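Local coordinates for protein pullulanase (Bacillus acidopullulyticus, PDB 2WAN) that hydrolyses the alpha-1,6-glucosidic linkages of pullulan and, as a starch-debranching enzyme, probably those of amylopectin and its branched dextrins, at residues Leu341-Ser346 and Leu367-Asn372; Tyr395-Ser400 and Val409-Thr414; Thr532-Leu537 and Asn608-Glu613. One frame throughout, in Å; residues are numbered along the deposited sequence. Where two conformers were deposited one is given.

Contact 1 (Leu341-Ser346 and Leu367-Asn372)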
ATOM      1  N   LEU A 341     -25.484   6.559 -22.397  1.00 17.18           N
ATOM      2  CA  LEU A 341     -24.365   5.917 -23.097  1.00 14.26           C
ATOM      3  C   LEU A 341     -24.090   6.652 -24.408  1.00 15.60           C
ATOM      4  O   LEU A 341     -25.005   6.821 -25.231  1.00 16.67           O
ATOM      5  CB  LEU A 341     -24.704   4.439 -23.372  1.00 13.97           C
ATOM      6  CG  LEU A 341     -23.693   3.596 -24.165  1.00 13.10           C
ATOM      7  CD1 LEU A 341     -22.424   3.362 -23.323  1.00 14.01           C
ATOM      8  CD2 LEU A 341     -24.315   2.263 -24.572  1.00 14.24           C
ATOM      9  N   LEU A 342     -22.834   7.065 -24.608  1.00 15.37           N
ATOM     10  CA  LEU A 342     -22.405   7.689 -25.857  1.00 12.66           C
ATOM     11  C   LEU A 342     -21.545   6.683 -26.605  1.00 14.95           C
ATOM     12  O   LEU A 342     -20.516   6.236 -26.089  1.00 13.06           O
ATOM     13  CB  LEU A 342     -21.616   8.990 -25.613  1.00 12.65           C
ATOM     14  CG  LEU A 342     -22.268  10.035 -24.688  1.00 15.91           C
ATOM     15  CD1 LEU A 342     -21.408  11.302 -24.581  1.00 13.55           C
ATOM     16  CD2 LEU A 342     -23.638  10.384 -25.211  1.00 17.94           C
ATOM     17  N   LEU A 343     -22.008   6.302 -27.793  1.00 13.63           N
ATOM     18  CA  LEU A 343     -21.330   5.324 -28.651  1.00 12.46           C
ATOM     19  C   LEU A 343     -20.720   6.009 -29.858  1.00 14.19           C
ATOM     20  O   LEU A 343     -21.380   6.843 -30.490  1.00 15.13           O
ATOM     21  CB  LEU A 343     -22.325   4.246 -29.131  1.00 14.22           C
ATOM     22  CG  LEU A 343     -22.741   3.192 -28.106  1.00 15.26           C
ATOM     23  CD1 LEU A 343     -23.796   2.259 -28.703  1.00 15.25           C
ATOM     24  CD2 LEU A 343     -21.551   2.370 -27.587  1.00 17.25           C
ATOM     25  N   TYR A 344     -19.478   5.638 -30.182  1.00 12.69           N
ATOM     26  CA  TYR A 344     -18.721   6.203 -31.299  1.00 13.73           C
ATOM     27  C   TYR A 344     -18.186   5.068 -32.182  1.00 15.47           C
ATOM     28  O   TYR A 344     -17.510   4.145 -31.699  1.00 15.03           O
ATOM     29  CB  TYR A 344     -17.529   7.033 -30.804  1.00 12.71           C
ATOM     30  CG  TYR A 344     -17.863   8.130 -29.790  1.00 14.57           C
ATOM     31  CD1 TYR A 344     -17.954   9.464 -30.186  1.00 13.18           C
ATOM     32  CD2 TYR A 344     -18.061   7.822 -28.435  1.00 15.28           C
ATOM     33  CE1 TYR A 344     -18.237  10.482 -29.246  1.00 15.69           C
ATOM     34  CE2 TYR A 344     -18.358   8.825 -27.496  1.00 14.37           C
ATOM     35  CZ  TYR A 344     -18.450  10.145 -27.913  1.00 17.86           C
ATOM     36  OH  TYR A 344     -18.741  11.120 -26.983  1.00 17.65           O
ATOM     37  N   ASN A 345     -18.472   5.147 -33.478  1.00 15.78           N
ATOM     38  CA  ASN A 345     -17.940   4.168 -34.431  1.00 16.60           C
ATOM     39  C   ASN A 345     -16.571   4.553 -34.997  1.00 17.32           C
ATOM     40  O   ASN A 345     -16.122   4.007 -36.011  1.00 20.83           O
ATOM     41  CB  ASN A 345     -18.971   3.918 -35.545  1.00 17.55           C
ATOM     42  CG  ASN A 345     -19.179   5.127 -36.433  1.00 19.71           C
ATOM     43  OD1 ASN A 345     -18.526   6.161 -36.274  1.00 20.55           O
ATOM     44  ND2 ASN A 345     -20.101   4.999 -37.387  1.00 22.76           N
ATOM     45  N   SER A 346     -15.923   5.510 -34.339  1.00 18.10           N
ATOM     46  CA  SER A 346     -14.565   5.918 -34.675  1.00 17.36           C
ATOM     47  C   SER A 346     -13.852   6.444 -33.433  1.00 16.54           C
ATOM     48  O   SER A 346     -14.473   6.825 -32.445  1.00 18.24           O
ATOM     49  CB  SER A 346     -14.538   6.978 -35.790  1.00 19.42           C
ATOM     50  OG  SER A 346     -14.825   8.281 -35.287  1.00 20.90           O
ATOM     51  N   LEU A 367     -27.557  -0.926 -19.495  1.00 16.77           N
ATOM     52  CA  LEU A 367     -28.131  -0.971 -20.845  1.00 16.00           C
ATOM     53  C   LEU A 367     -27.566  -2.124 -21.649  1.00 18.40           C
ATOM     54  O   LEU A 367     -26.347  -2.356 -21.650  1.00 18.45           O
ATOM     55  CB  LEU A 367     -27.892   0.340 -21.602  1.00 15.62           C
ATOM     56  CG  LEU A 367     -28.653   0.498 -22.925  1.00 16.40           C
ATOM     57  CD1 LEU A 367     -30.170   0.537 -22.646  1.00 16.60           C
ATOM     58  CD2 LEU A 367     -28.202   1.765 -23.640  1.00 19.27           C
ATOM     59  N   GLN A 368     -28.456  -2.850 -22.326  1.00 17.10           N
ATOM     60  CA  GLN A 368     -28.032  -3.822 -23.326  0.50 19.20           C
ATOM     61  C   GLN A 368     -28.216  -3.209 -24.711  1.00 20.06           C
ATOM     62  O   GLN A 368     -29.286  -2.689 -25.033  1.00 20.29           O
ATOM     63  CB  GLN A 368     -28.820  -5.130 -23.199  0.50 19.11           C
ATOM     64  CG  GLN A 368     -28.278  -6.250 -24.083  0.50 19.82           C
ATOM     65  CD  GLN A 368     -29.071  -7.538 -23.972  0.50 27.37           C
ATOM     66  OE1 GLN A 368     -29.301  -8.229 -24.969  0.50 24.78           O
ATOM     67  NE2 GLN A 368     -29.496  -7.869 -22.758  0.50 20.46           N
ATOM     68  N   VAL A 369     -27.165  -3.271 -25.515  1.00 18.24           N
ATOM     69  CA  VAL A 369     -27.175  -2.750 -26.875  1.00 17.30           C
ATOM     70  C   VAL A 369     -27.003  -3.910 -27.845  1.00 18.47           C
ATOM     71  O   VAL A 369     -25.989  -4.603 -27.816  1.00 16.19           O
ATOM     72  CB  VAL A 369     -26.070  -1.687 -27.092  1.00 18.73           C
ATOM     73  CG1 VAL A 369     -26.182  -1.069 -28.490  1.00 18.32           C
ATOM     74  CG2 VAL A 369     -26.145  -0.602 -26.011  1.00 17.59           C
ATOM     75  N   SER A 370     -28.018  -4.126 -28.691  1.00 18.64           N
ATOM     76  CA  SER A 370     -27.974  -5.212 -29.662  0.50 19.13           C
ATOM     77  C   SER A 370     -27.009  -4.903 -30.799  1.00 19.13           C
ATOM     78  O   SER A 370     -26.815  -3.741 -31.187  1.00 21.28           O
ATOM     79  CB  SER A 370     -29.372  -5.505 -30.216  0.50 21.16           C
ATOM     80  OG  SER A 370     -29.912  -4.346 -30.816  0.50 21.66           O
ATOM     81  N   GLY A 371     -26.392  -5.951 -31.322  1.00 19.21           N
ATOM     82  CA  GLY A 371     -25.428  -5.779 -32.400  1.00 20.72           C
ATOM     83  C   GLY A 371     -24.006  -6.064 -31.964  1.00 19.75           C
ATOM     84  O   GLY A 371     -23.742  -6.307 -30.785  1.00 19.27           O
ATOM     85  N   ASN A 372     -23.094  -6.036 -32.931  1.00 19.80           N
ATOM     86  CA  ASN A 372     -21.695  -6.360 -32.687  1.00 18.05           C
ATOM     87  C   ASN A 372     -20.935  -5.061 -32.510  1.00 16.80           C
ATOM     88  O   ASN A 372     -20.684  -4.345 -33.485  1.00 17.93           O
ATOM     89  CB  ASN A 372     -21.121  -7.173 -33.857  1.00 21.05           C
ATOM     90  CG  ASN A 372     -19.727  -7.735 -33.569  1.00 22.25           C
ATOM     91  OD1 ASN A 372     -19.010  -7.252 -32.685  1.00 19.95           O
ATOM     92  ND2 ASN A 372     -19.339  -8.762 -34.313  1.00 24.02           N
TER

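Contact 2 (Tyr395-Ser400 and Val409-Thr414)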
ATOM      1  N   TYR A 395     -14.126   0.686 -15.511  1.00 12.01           N
ATOM      2  CA  TYR A 395     -13.929  -0.728 -15.805  1.00 11.53           C
ATOM      3  C   TYR A 395     -13.520  -1.030 -17.255  1.00 11.86           C
ATOM      4  O   TYR A 395     -13.444  -2.199 -17.611  1.00 12.10           O
ATOM      5  CB  TYR A 395     -15.196  -1.532 -15.446  1.00 13.66           C
ATOM      6  CG  TYR A 395     -15.355  -1.823 -13.970  1.00 11.11           C
ATOM      7  CD1 TYR A 395     -15.792  -0.828 -13.082  1.00 15.55           C
ATOM      8  CD2 TYR A 395     -15.056  -3.096 -13.450  1.00 10.71           C
ATOM      9  CE1 TYR A 395     -15.949  -1.087 -11.709  1.00 11.75           C
ATOM     10  CE2 TYR A 395     -15.203  -3.371 -12.074  1.00 10.54           C
ATOM     11  CZ  TYR A 395     -15.659  -2.353 -11.216  1.00 12.72           C
ATOM     12  OH  TYR A 395     -15.779  -2.588  -9.867  1.00 13.49           O
ATOM     13  N   ALA A 396     -13.277  -0.007 -18.087  1.00 10.35           N
ATOM     14  CA  ALA A 396     -12.869  -0.236 -19.478  1.00 11.92           C
ATOM     15  C   ALA A 396     -11.589  -1.075 -19.520  1.00 12.39           C
ATOM     16  O   ALA A 396     -10.685  -0.865 -18.694  1.00 12.10           O
ATOM     17  CB  ALA A 396     -12.620   1.110 -20.206  1.00 13.09           C
ATOM     18  N   ARG A 397     -11.507  -1.972 -20.514  1.00 10.90           N
ATOM     19  CA  ARG A 397     -10.350  -2.844 -20.694  1.00 10.47           C
ATOM     20  C   ARG A 397      -9.406  -2.385 -21.796  1.00 11.01           C
ATOM     21  O   ARG A 397      -8.320  -2.953 -21.946  1.00 11.20           O
ATOM     22  CB  ARG A 397     -10.776  -4.284 -21.009  1.00 10.92           C
ATOM     23  CG  ARG A 397     -11.846  -4.879 -20.099  1.00 11.77           C
ATOM     24  CD  ARG A 397     -11.583  -4.638 -18.602  1.00 11.13           C
ATOM     25  NE  ARG A 397     -12.388  -5.567 -17.797  1.00 12.39           N
ATOM     26  CZ  ARG A 397     -12.490  -5.515 -16.472  1.00 11.59           C
ATOM     27  NH1 ARG A 397     -11.869  -4.569 -15.782  1.00 14.23           N
ATOM     28  NH2 ARG A 397     -13.212  -6.424 -15.827  1.00 18.36           N
ATOM     29  N   ALA A 398      -9.846  -1.408 -22.591  1.00 10.35           N
ATOM     30  CA  ALA A 398      -9.064  -0.813 -23.679  1.00 11.68           C
ATOM     31  C   ALA A 398      -9.598   0.618 -23.891  1.00  9.36           C
ATOM     32  O   ALA A 398     -10.670   0.968 -23.358  1.00 10.96           O
ATOM     33  CB  ALA A 398      -9.199  -1.645 -24.950  1.00  9.63           C
ATOM     34  N   ILE A 399      -8.828   1.431 -24.608  1.00 10.35           N
ATOM     35  CA  ILE A 399      -9.107   2.867 -24.758  1.00 11.34           C
ATOM     36  C   ILE A 399      -8.747   3.409 -26.147  1.00 10.60           C
ATOM     37  O   ILE A 399      -8.002   2.783 -26.904  1.00 11.27           O
ATOM     38  CB  ILE A 399      -8.318   3.708 -23.709  1.00 10.56           C
ATOM     39  CG1 ILE A 399      -6.827   3.314 -23.724  1.00 13.05           C
ATOM     40  CG2 ILE A 399      -8.947   3.597 -22.313  1.00 13.16           C
ATOM     41  CD1 ILE A 399      -5.884   4.272 -22.895  1.00 11.82           C
ATOM     42  N   SER A 400      -9.269   4.590 -26.475  1.00 10.31           N
ATOM     43  CA  SER A 400      -8.708   5.356 -27.571  1.00 10.53           C
ATOM     44  C   SER A 400      -7.340   5.847 -27.105  1.00 11.89           C
ATOM     45  O   SER A 400      -7.044   5.793 -25.897  1.00 12.24           O
ATOM     46  CB  SER A 400      -9.603   6.556 -27.876  1.00 13.67           C
ATOM     47  OG  SER A 400      -9.695   7.390 -26.736  1.00 13.39           O
ATOM     48  N   VAL A 409     -13.931  -4.343 -26.689  1.00 13.10           N
ATOM     49  CA  VAL A 409     -13.085  -5.311 -27.406  1.00 12.59           C
ATOM     50  C   VAL A 409     -13.444  -6.751 -27.054  1.00 14.69           C
ATOM     51  O   VAL A 409     -14.009  -7.022 -25.978  1.00 15.40           O
ATOM     52  CB  VAL A 409     -11.550  -5.081 -27.113  1.00 13.01           C
ATOM     53  CG1 VAL A 409     -11.113  -3.685 -27.573  1.00 16.72           C
ATOM     54  CG2 VAL A 409     -11.219  -5.287 -25.611  1.00 14.92           C
ATOM     55  N   ASP A 410     -13.120  -7.647 -27.989  1.00 13.48           N
ATOM     56  CA  ASP A 410     -13.184  -9.095 -27.787  1.00 15.04           C
ATOM     57  C   ASP A 410     -11.858  -9.547 -27.153  1.00 13.58           C
ATOM     58  O   ASP A 410     -10.856  -9.690 -27.854  1.00 15.19           O
ATOM     59  CB  ASP A 410     -13.360  -9.768 -29.145  1.00 17.37           C
ATOM     60  CG  ASP A 410     -13.478 -11.286 -29.052  1.00 20.05           C
ATOM     61  OD1 ASP A 410     -13.311 -11.861 -27.949  1.00 19.53           O
ATOM     62  OD2 ASP A 410     -13.749 -11.894 -30.108  1.00 21.35           O
ATOM     63  N   LEU A 411     -11.867  -9.775 -25.836  1.00 13.32           N
ATOM     64  CA  LEU A 411     -10.631 -10.144 -25.117  1.00 14.29           C
ATOM     65  C   LEU A 411     -10.026 -11.446 -25.625  1.00 14.42           C
ATOM     66  O   LEU A 411      -8.822 -11.560 -25.700  1.00 13.43           O
ATOM     67  CB  LEU A 411     -10.848 -10.212 -23.609  1.00 13.46           C
ATOM     68  CG  LEU A 411     -11.010  -8.829 -22.964  1.00 13.74           C
ATOM     69  CD1 LEU A 411     -11.460  -8.989 -21.524  1.00 13.31           C
ATOM     70  CD2 LEU A 411      -9.711  -8.034 -23.057  1.00 16.39           C
ATOM     71  N   LYS A 412     -10.859 -12.415 -26.008  1.00 15.36           N
ATOM     72  CA  LYS A 412     -10.364 -13.687 -26.555  0.50 16.59           C
ATOM     73  C   LYS A 412      -9.423 -13.481 -27.740  1.00 15.63           C
ATOM     74  O   LYS A 412      -8.356 -14.097 -27.818  1.00 16.84           O
ATOM     75  CB  LYS A 412     -11.534 -14.584 -26.989  0.50 17.80           C
ATOM     76  CG  LYS A 412     -12.367 -15.141 -25.853  0.50 20.17           C
ATOM     77  CD  LYS A 412     -11.513 -15.648 -24.713  0.50 25.83           C
ATOM     78  CE  LYS A 412     -11.418 -14.597 -23.621  0.50 25.03           C
ATOM     79  NZ  LYS A 412     -10.779 -15.135 -22.401  0.50 28.58           N
ATOM     80  N   ALA A 413      -9.817 -12.597 -28.657  1.00 14.92           N
ATOM     81  CA  ALA A 413      -9.060 -12.315 -29.866  1.00 15.51           C
ATOM     82  C   ALA A 413      -7.710 -11.677 -29.561  1.00 16.42           C
ATOM     83  O   ALA A 413      -6.813 -11.703 -30.400  1.00 17.80           O
ATOM     84  CB  ALA A 413      -9.863 -11.424 -30.805  1.00 16.62           C
ATOM     85  N   THR A 414      -7.575 -11.096 -28.364  1.00 12.90           N
ATOM     86  CA  THR A 414      -6.276 -10.494 -27.968  1.00 13.63           C
ATOM     87  C   THR A 414      -5.243 -11.504 -27.477  1.00 13.38           C
ATOM     88  O   THR A 414      -4.068 -11.153 -27.325  1.00 12.43           O
ATOM     89  CB  THR A 414      -6.433  -9.386 -26.885  1.00 11.86           C
ATOM     90  OG1 THR A 414      -6.764  -9.974 -25.618  1.00 12.50           O
ATOM     91  CG2 THR A 414      -7.553  -8.426 -27.268  1.00 14.25           C
TER

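Contact 3 (Thr532-Leu537 and Asn608-Glu613)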
ATOM      1  N   THR A 532      -2.245  -7.635 -26.113  1.00  9.59           N
ATOM      2  CA  THR A 532      -1.527  -8.796 -26.621  1.00 11.08           C
ATOM      3  C   THR A 532      -0.044  -8.766 -26.239  1.00 10.48           C
ATOM      4  O   THR A 532       0.518  -9.787 -25.835  1.00  9.81           O
ATOM      5  CB  THR A 532      -1.674  -8.880 -28.145  1.00 10.15           C
ATOM      6  OG1 THR A 532      -3.076  -8.981 -28.442  1.00 11.13           O
ATOM      7  CG2 THR A 532      -0.930 -10.112 -28.692  1.00 13.57           C
ATOM      8  N   GLU A 533       0.572  -7.586 -26.342  1.00 10.31           N
ATOM      9  CA  GLU A 533       2.009  -7.487 -26.103  1.00  9.01           C
ATOM     10  C   GLU A 533       2.387  -7.676 -24.651  1.00 10.56           C
ATOM     11  O   GLU A 533       3.404  -8.290 -24.375  1.00  9.31           O
ATOM     12  CB  GLU A 533       2.600  -6.193 -26.685  1.00 10.46           C
ATOM     13  CG  GLU A 533       2.540  -6.238 -28.245  1.00  9.62           C
ATOM     14  CD  GLU A 533       2.810  -4.908 -28.918  1.00 12.41           C
ATOM     15  OE1 GLU A 533       3.268  -3.969 -28.242  1.00 12.57           O
ATOM     16  OE2 GLU A 533       2.560  -4.792 -30.151  1.00 13.50           O
ATOM     17  N   LEU A 534       1.560  -7.182 -23.732  1.00  9.46           N
ATOM     18  CA  LEU A 534       1.824  -7.422 -22.313  1.00  8.90           C
ATOM     19  C   LEU A 534       1.607  -8.891 -21.980  1.00  9.38           C
ATOM     20  O   LEU A 534       2.384  -9.485 -21.224  1.00 10.42           O
ATOM     21  CB  LEU A 534       0.985  -6.496 -21.426  1.00  8.87           C
ATOM     22  CG  LEU A 534       1.121  -6.674 -19.893  1.00  8.09           C
ATOM     23  CD1 LEU A 534       2.592  -6.632 -19.400  1.00  8.78           C
ATOM     24  CD2 LEU A 534       0.277  -5.661 -19.131  1.00 11.96           C
ATOM     25  N   LYS A 535       0.569  -9.486 -22.564  1.00  9.35           N
ATOM     26  CA  LYS A 535       0.396 -10.934 -22.390  1.00  9.98           C
ATOM     27  C   LYS A 535       1.613 -11.689 -22.915  1.00 10.07           C
ATOM     28  O   LYS A 535       2.016 -12.677 -22.309  1.00 10.56           O
ATOM     29  CB  LYS A 535      -0.892 -11.446 -23.069  1.00  9.74           C
ATOM     30  CG  LYS A 535      -2.163 -10.990 -22.389  1.00  9.70           C
ATOM     31  CD  LYS A 535      -3.417 -11.441 -23.176  1.00  8.25           C
ATOM     32  CE  LYS A 535      -4.672 -11.041 -22.400  1.00  9.61           C
ATOM     33  NZ  LYS A 535      -5.910 -11.236 -23.231  1.00  9.49           N
ATOM     34  N   GLN A 536       2.194 -11.238 -24.041  1.00  9.37           N
ATOM     35  CA  GLN A 536       3.376 -11.906 -24.592  1.00  9.67           C
ATOM     36  C   GLN A 536       4.566 -11.777 -23.658  1.00  9.64           C
ATOM     37  O   GLN A 536       5.332 -12.720 -23.519  1.00  9.86           O
ATOM     38  CB  GLN A 536       3.714 -11.374 -25.991  1.00 10.84           C
ATOM     39  CG  GLN A 536       2.679 -11.817 -27.019  1.00 11.70           C
ATOM     40  CD  GLN A 536       2.902 -11.180 -28.383  1.00 15.60           C
ATOM     41  OE1 GLN A 536       2.653  -9.995 -28.581  1.00 14.98           O
ATOM     42  NE2 GLN A 536       3.352 -11.981 -29.331  1.00 27.55           N
ATOM     43  N   LEU A 537       4.712 -10.614 -23.017  1.00  8.20           N
ATOM     44  CA  LEU A 537       5.765 -10.450 -21.985  1.00  7.98           C
ATOM     45  C   LEU A 537       5.607 -11.511 -20.876  1.00  9.89           C
ATOM     46  O   LEU A 537       6.562 -12.218 -20.514  1.00 10.64           O
ATOM     47  CB  LEU A 537       5.737  -9.039 -21.387  1.00  6.75           C
ATOM     48  CG  LEU A 537       6.703  -8.694 -20.231  1.00  8.31           C
ATOM     49  CD1 LEU A 537       6.898  -7.177 -20.142  1.00  7.04           C
ATOM     50  CD2 LEU A 537       6.207  -9.183 -18.860  1.00 10.85           C
ATOM     51  N   ASN A 608      -8.516  -9.007  -9.332  1.00 11.89           N
ATOM     52  CA  ASN A 608      -9.026 -10.269  -9.883  1.00 11.72           C
ATOM     53  C   ASN A 608      -8.901 -10.308 -11.397  1.00 10.88           C
ATOM     54  O   ASN A 608      -8.534 -11.339 -11.955  1.00 12.50           O
ATOM     55  CB  ASN A 608     -10.479 -10.511  -9.482  1.00 11.63           C
ATOM     56  CG  ASN A 608     -10.594 -11.188  -8.128  1.00 18.66           C
ATOM     57  OD1 ASN A 608     -10.505 -12.413  -8.024  1.00 25.05           O
ATOM     58  ND2 ASN A 608     -10.791 -10.394  -7.086  1.00 23.29           N
ATOM     59  N   TYR A 609      -9.216  -9.181 -12.038  1.00 11.08           N
ATOM     60  CA  TYR A 609      -9.172  -9.078 -13.501  1.00 10.86           C
ATOM     61  C   TYR A 609      -7.731  -9.268 -13.990  1.00 11.13           C
ATOM     62  O   TYR A 609      -7.496 -10.020 -14.955  1.00 10.95           O
ATOM     63  CB  TYR A 609      -9.721  -7.721 -13.982  1.00 10.59           C
ATOM     64  CG  TYR A 609      -9.461  -7.472 -15.452  1.00 10.00           C
ATOM     65  CD1 TYR A 609     -10.151  -8.200 -16.443  1.00 13.64           C
ATOM     66  CD2 TYR A 609      -8.519  -6.527 -15.866  1.00 12.21           C
ATOM     67  CE1 TYR A 609      -9.916  -7.966 -17.805  1.00 10.90           C
ATOM     68  CE2 TYR A 609      -8.264  -6.296 -17.231  1.00 14.09           C
ATOM     69  CZ  TYR A 609      -8.968  -7.021 -18.193  1.00 10.67           C
ATOM     70  OH  TYR A 609      -8.714  -6.810 -19.533  1.00 11.03           O
ATOM     71  N   TRP A 610      -6.773  -8.584 -13.358  1.00 10.58           N
ATOM     72  CA  TRP A 610      -5.377  -8.732 -13.783  1.00 11.80           C
ATOM     73  C   TRP A 610      -4.862 -10.174 -13.639  1.00 11.86           C
ATOM     74  O   TRP A 610      -4.164 -10.697 -14.521  1.00 10.84           O
ATOM     75  CB  TRP A 610      -4.469  -7.724 -13.060  1.00 10.46           C
ATOM     76  CG  TRP A 610      -4.604  -6.359 -13.678  1.00 10.06           C
ATOM     77  CD1 TRP A 610      -5.396  -5.338 -13.236  1.00 12.47           C
ATOM     78  CD2 TRP A 610      -3.985  -5.896 -14.886  1.00  8.44           C
ATOM     79  NE1 TRP A 610      -5.288  -4.248 -14.073  1.00 10.15           N
ATOM     80  CE2 TRP A 610      -4.431  -4.567 -15.102  1.00  9.37           C
ATOM     81  CE3 TRP A 610      -3.090  -6.476 -15.809  1.00  8.78           C
ATOM     82  CZ2 TRP A 610      -4.006  -3.792 -16.197  1.00  9.65           C
ATOM     83  CZ3 TRP A 610      -2.652  -5.702 -16.909  1.00  8.57           C
ATOM     84  CH2 TRP A 610      -3.120  -4.368 -17.088  1.00 10.42           C
ATOM     85  N   VAL A 611      -5.212 -10.836 -12.544  1.00 10.29           N
ATOM     86  CA  VAL A 611      -4.825 -12.244 -12.403  1.00 10.38           C
ATOM     87  C   VAL A 611      -5.539 -13.124 -13.440  1.00 11.21           C
ATOM     88  O   VAL A 611      -4.919 -13.955 -14.101  1.00 11.07           O
ATOM     89  CB  VAL A 611      -5.116 -12.754 -10.975  1.00  9.94           C
ATOM     90  CG1 VAL A 611      -4.986 -14.295 -10.920  1.00 12.34           C
ATOM     91  CG2 VAL A 611      -4.145 -12.059  -9.973  1.00  8.99           C
ATOM     92  N   ASN A 612      -6.853 -12.956 -13.573  1.00 10.96           N
ATOM     93  CA  ASN A 612      -7.618 -13.834 -14.463  1.00 13.16           C
ATOM     94  C   ASN A 612      -7.295 -13.622 -15.947  1.00 13.55           C
ATOM     95  O   ASN A 612      -7.080 -14.594 -16.679  1.00 13.48           O
ATOM     96  CB  ASN A 612      -9.115 -13.685 -14.206  1.00 12.92           C
ATOM     97  CG  ASN A 612      -9.567 -14.320 -12.883  1.00 23.10           C
ATOM     98  OD1 ASN A 612      -9.037 -15.350 -12.427  1.00 23.88           O
ATOM     99  ND2 ASN A 612     -10.571 -13.700 -12.263  1.00 23.85           N
ATOM    100  N   GLU A 613      -7.223 -12.362 -16.385  1.00  9.15           N
ATOM    101  CA  GLU A 613      -7.027 -12.073 -17.808  1.00 10.54           C
ATOM    102  C   GLU A 613      -5.564 -12.137 -18.252  1.00  8.07           C
ATOM    103  O   GLU A 613      -5.253 -12.622 -19.372  1.00 10.41           O
ATOM    104  CB  GLU A 613      -7.623 -10.694 -18.155  1.00  7.48           C
ATOM    105  CG  GLU A 613      -7.593 -10.314 -19.616  1.00 10.32           C
ATOM    106  CD  GLU A 613      -8.480 -11.213 -20.497  1.00 13.24           C
ATOM    107  OE1 GLU A 613      -9.501 -11.746 -19.986  1.00 13.59           O
ATOM    108  OE2 GLU A 613      -8.146 -11.376 -21.688  1.00 13.37           O
TER

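Contact 1 (Leu341-Ser346 and Leu367-Asn372)
Leu341 and Val369 meet end to end in a contact made wholly of methyl groups. Leu341 CD2 comes within 3.7 Å of Val369 CG2, the two side chains reaching toward each other from facing strands. The same Leu341 CD2 lies 4.0 Å from Leu367 CD2, so one methyl serves two partners, the second at a slant. The chi1 of Leu341 (177°) sets CG opposite the backbone N, and from there the CD2 branch reaches both partners. A further apolar pair lies further along: Leu343 CD1 and Val369 CG1 approach to 4.1 Å as their side chains slide past each other in opposite directions. Val369 thus uses a different methyl for each leucine, CG2 for Leu341 and CG1 for Leu343.

No hydrogen bond joins the segments, and the strand axes come no closer than 10.6 Å, at 27° to parallel. Here is a plain example of how beta sheets build a core: strands that do not pair can still meet through their side chains. Both strands pair antiparallel with strand 353-359, and the sheet evidently curls, since the side chains of the two strands that flank 353-359 point toward each other, consistent with the beta-sandwich of a carbohydrate-binding module of family 48. Phe329 of strand 326-332 packs on Leu341 and Val369, while Tyr378 of strand 377-383 touches Leu341 and Leu343.

Contact 2 (Tyr395-Ser400 and Val409-Thr414)
Val409 opens the second segment by setting its CG1 methyl 3.8 Å from Ala398 CB, the closest approach between the two segments. A chi1 of -61° puts CG1 beside the backbone N and anti to the carbonyl carbon, which brings this branch to the alanine; the side chain also touches Thr528. Asp410 takes no part across the contact; its side chain touches Glu374, and its OD1 takes a weak bond from Lys412 N.

Leu411 returns to the contact. Leu411 CD1 rests 4.4 Å from Arg397 CG, so it is the aliphatic base of the arginine that is met, while the guanidinium end leads away to a cation-pi interaction with Tyr609. An arginine split in this way illustrates how one long side chain can pack with its stem and bind with its head.

From Leu411 the backbone winds through a single turn of helical conformation to Thr414, which closes on the carbonyl where the turn began. Leu411 O accepts twice: from Thr414 N at 3.0 Å, and from Thr414 OG1 at 2.6 Å. The hydroxyl lies in the carbonyl plane, on a lone pair, with a C=O...donor angle of 137°.

Segment 395-400 links strand 388-391 to the short strand 406-407 of the same sheet, and 409-414 leaves that strand on the way to the first barrel strand, 435-438. Leu411 and Thr414 lean on Ile531 of helix 529-543, and Leu411 also reaches Tyr609 and Glu613 of helix 597-614.

Contact 3 (Thr532-Leu537 and Asn608-Glu613)
Lys535 and Glu613 join two helices by a salt bridge, with Lys535 NZ 2.7 Å from Glu613 OE2. The ammonium meets that oxygen on its anti side, 15° out of the carboxylate plane. Lys535 is extended beyond CG, whereas Glu613 folds at chi2 (65°), bringing its carboxylate round to the lysine tip. The same NZ forms a salt bridge with Asp415 and a hydrogen bond with Thr414, so several oxygens hold a largely buried charge, and the two acids probably stabilise it. Without the Glu613 carboxylate, as with an alanine here, the ammonium would probably lose one of its two acidic mates and lean more on Asp415, with a gap opened beside Leu411.

These helices, 529-543 and 597-614, precede successive parallel strands, 547-552 and 618-621, of the (beta/alpha)8 barrel of the alpha-amylase family, and they pack side by side on its outer surface. Deeper between them, Leu534 crosses Trp610 at about a right angle. Leu534 CD2 touches Trp610 CZ3 at 3.7 Å, at the ring edge and near its plane. Trp610 NE1 is hydrogen-bonded to Tyr514 O, and Tyr614 stacks on the ring while also touching Leu534 and Lys535.

In the fold
The three contacts lead from the carbohydrate-binding module to the catalytic barrel. Contact 1 is buried within the module and apolar throughout; contact 3 is buried between barrel helices and mixes an ion pair with aromatic packing. Contact 2, partly buried, joins its loops through small apolar contacts and lies between them, its centre about 14 Å from that of contact 1 and about 11 Å from that of contact 3. Contacts 1 and 2 do not touch. Contacts 2 and 3 touch: the Thr414 carbonyl bonds to the Thr532 hydroxyl. Among these contacts, polar bonds appear where the connection meets the barrel, while the one inside the module is made of methyl groups.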